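Glycoside hydrolase family 81 (Clostridium thermocellum, PDB 6FOP) probably hydrolyses beta-1,3-glucans such as laminarin, as a family 81 glycoside hydrolase of the Clostridium thermocellum cellulosome. Local coordinates at residues 411-416 and 466-471. Numbering follows the deposited sequence.
Sequences EELNDH and FLRNFD. With CA (calcium ion), chain B.
A calcium-binding loop, 466-471, meets the turn that leads into helix 416-433, with Arg468 and Asn469 facing Leu413 and His416. One water bridges the two segments. The water donates to Leu413 O at 2.8 Å and accepts from the first helical N-H, His416 N, at 3.0 Å. Asn469 ND2 also donates to the water, at 3.1 Å, though the stronger partner of this side chain is Trp478, outside both segments. Asn469 OD1 lies 4.2 Å from His416 CB and is buried without a polar partner. Leu413 CD1 approaches the Arg468 guanidinium obliquely, 4.5 Å from NH1. The Arg468 side chain runs out extended through CG and CD, with chi1 at -172°, then bends at chi3, -54°. Its NH1 bonds Thr37 OG1. Its NH2 forms a salt bridge with Asp453, whose other carboxylate oxygen bonds His416 ND1. Asp453 thus ties the two segments together a second time. Leu467 O and Phe470 O bind the calcium at 2.3 Å and Arg468 O at 2.5 Å, and four waters complete the seven ligands. Strand 399-403 packs against Leu413, His416 and Arg468 through Thr399, while Ile454 of helix 440-455 touches His416 and Asn469.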
loop_
_atom_site.group_PDB
_atom_site.type_symbol
_atom_site.label_atom_id
_atom_site.label_comp_id
_atom_site.label_asym_id
_atom_site.label_seq_id
_atom_site.Cartn_x
_atom_site.Cartn_y
_atom_site.Cartn_z
ATOM N N GLU A 411 1.546 18.468 8.011
ATOM C CA GLU A 411 2.797 18.473 8.762
ATOM C C GLU A 411 3.484 17.125 8.792
ATOM O O GLU A 411 4.712 17.055 8.963
ATOM C CB GLU A 411 2.564 18.873 10.216
ATOM C CG GLU A 411 2.143 20.288 10.399
ATOM C CD GLU A 411 2.166 20.658 11.855
ATOM O OE1 GLU A 411 1.223 20.256 12.588
ATOM O OE2 GLU A 411 3.157 21.310 12.251
ATOM N N GLU A 412 2.720 16.055 8.618
ATOM C CA GLU A 412 3.252 14.691 8.696
ATOM C C GLU A 412 3.217 13.953 7.372
ATOM O O GLU A 412 3.640 12.792 7.284
ATOM C CB GLU A 412 2.465 13.914 9.736
ATOM C CG GLU A 412 2.602 14.447 11.144
ATOM C CD GLU A 412 1.723 13.689 12.100
ATOM O OE1 GLU A 412 1.867 12.456 12.187
ATOM O OE2 GLU A 412 0.883 14.310 12.774
ATOM N N LEU A 413 2.657 14.594 6.334
ATOM C CA LEU A 413 2.438 13.944 5.046
ATOM C C LEU A 413 1.688 12.634 5.189
ATOM O O LEU A 413 1.884 11.660 4.440
ATOM C CB LEU A 413 3.747 13.817 4.240
ATOM C CG LEU A 413 4.345 15.158 3.846
ATOM C CD1 LEU A 413 5.590 14.928 3.006
ATOM C CD2 LEU A 413 3.379 16.129 3.149
ATOM N N ASN A 414 0.749 12.612 6.138
ATOM C CA ASN A 414 -0.090 11.424 6.292
ATOM C C ASN A 414 -1.170 11.325 5.205
ATOM O O ASN A 414 -1.730 12.336 4.789
ATOM C CB ASN A 414 -0.832 11.423 7.621
ATOM C CG ASN A 414 0.071 11.303 8.832
ATOM O OD1 ASN A 414 1.181 10.775 8.771
ATOM N ND2 ASN A 414 -0.412 11.833 9.955
ATOM N N ASP A 415 -1.450 10.105 4.763
ATOM C CA ASP A 415 -2.780 9.800 4.232
ATOM C C ASP A 415 -3.133 10.439 2.887
ATOM O O ASP A 415 -4.321 10.532 2.557
ATOM C CB ASP A 415 -3.895 10.182 5.232
ATOM C CG ASP A 415 -3.794 9.480 6.578
ATOM O OD1 ASP A 415 -2.921 8.628 6.747
ATOM O OD2 ASP A 415 -4.596 9.820 7.482
ATOM N N HIS A 416 -2.173 10.862 2.073
ATOM C CA HIS A 416 -2.597 11.552 0.857
ATOM C C HIS A 416 -3.421 10.647 -0.058
ATOM O O HIS A 416 -4.304 11.129 -0.780
ATOM C CB HIS A 416 -1.424 12.146 0.080
ATOM C CG HIS A 416 -0.836 13.360 0.728
ATOM N ND1 HIS A 416 0.007 14.221 0.058
ATOM C CD2 HIS A 416 -0.950 13.850 1.982
ATOM C CE1 HIS A 416 0.359 15.210 0.866
ATOM N NE2 HIS A 416 -0.202 15.001 2.042
ATOM N N PHE A 466 8.667 8.436 -6.601
ATOM C CA PHE A 466 8.069 7.275 -7.254
ATOM C C PHE A 466 7.139 6.552 -6.291
ATOM O O PHE A 466 7.552 6.172 -5.200
ATOM C CB PHE A 466 9.169 6.332 -7.729
ATOM C CG PHE A 466 8.680 5.158 -8.523
ATOM C CD1 PHE A 466 8.221 5.318 -9.819
ATOM C CD2 PHE A 466 8.766 3.882 -8.009
ATOM C CE1 PHE A 466 7.799 4.223 -10.535
ATOM C CE2 PHE A 466 8.357 2.783 -8.735
ATOM C CZ PHE A 466 7.879 2.964 -9.998
ATOM N N LEU A 467 5.878 6.395 -6.675
ATOM C CA LEU A 467 4.892 5.620 -5.908
ATOM C C LEU A 467 4.895 5.920 -4.421
ATOM O O LEU A 467 5.200 5.046 -3.576
ATOM C CB LEU A 467 5.075 4.116 -6.168
ATOM C CG LEU A 467 4.926 3.583 -7.582
ATOM C CD1 LEU A 467 5.087 2.070 -7.584
ATOM C CD2 LEU A 467 3.590 4.001 -8.217
ATOM N N ARG A 468 4.519 7.144 -4.078
ATOM C CA ARG A 468 4.583 7.560 -2.684
ATOM C C ARG A 468 3.961 6.582 -1.707
ATOM O O ARG A 468 4.666 5.912 -0.928
ATOM C CB ARG A 468 4.010 8.963 -2.459
ATOM C CG ARG A 468 4.235 9.488 -1.050
ATOM C CD ARG A 468 3.413 10.716 -0.714
ATOM N NE ARG A 468 3.624 11.774 -1.691
ATOM C CZ ARG A 468 4.656 12.618 -1.702
ATOM N NH1 ARG A 468 5.625 12.567 -0.775
ATOM N NH2 ARG A 468 4.759 13.507 -2.676
ATOM N N ASN A 469 2.625 6.467 -1.701
ATOM C CA ASN A 469 2.004 5.684 -0.633
ATOM C C ASN A 469 2.152 4.168 -0.765
ATOM O O ASN A 469 2.191 3.461 0.256
ATOM C CB ASN A 469 0.561 6.082 -0.439
ATOM C CG ASN A 469 0.452 7.494 0.078
ATOM O OD1 ASN A 469 0.366 8.432 -0.732
ATOM N ND2 ASN A 469 0.498 7.677 1.379
ATOM N N PHE A 470 2.299 3.664 -1.989
ATOM C CA PHE A 470 2.351 2.230 -2.210
ATOM C C PHE A 470 3.747 1.702 -1.922
ATOM O O PHE A 470 4.724 2.311 -2.387
ATOM C CB PHE A 470 1.954 1.884 -3.626
ATOM C CG PHE A 470 1.716 0.417 -3.839
ATOM C CD1 PHE A 470 0.597 -0.204 -3.256
ATOM C CD2 PHE A 470 2.534 -0.337 -4.642
ATOM C CE1 PHE A 470 0.353 -1.553 -3.455
ATOM C CE2 PHE A 470 2.275 -1.681 -4.850
ATOM C CZ PHE A 470 1.180 -2.287 -4.251
ATOM N N ASP A 471 3.851 0.560 -1.240
ATOM C CA ASP A 471 5.132 -0.155 -0.994
ATOM C C ASP A 471 5.122 -1.352 -1.963
ATOM O O ASP A 471 4.354 -2.303 -1.785
ATOM C CB ASP A 471 5.167 -0.623 0.443
ATOM C CG ASP A 471 6.439 -1.382 0.821
ATOM O OD1 ASP A 471 6.980 -2.092 -0.058
ATOM O OD2 ASP A 471 6.787 -1.326 2.032
HETATM CA CA CA B . 6.116 4.040 -1.690
HETATM O O HOH W 1 0.827 10.729 2.027
HETATM O O HOH W 2 7.753 3.971 -3.430
HETATM O O HOH W 3 5.130 3.293 0.396
HETATM O O HOH W 4 7.668 2.391 -0.797
HETATM O O HOH W 5 7.568 5.662 -0.728
#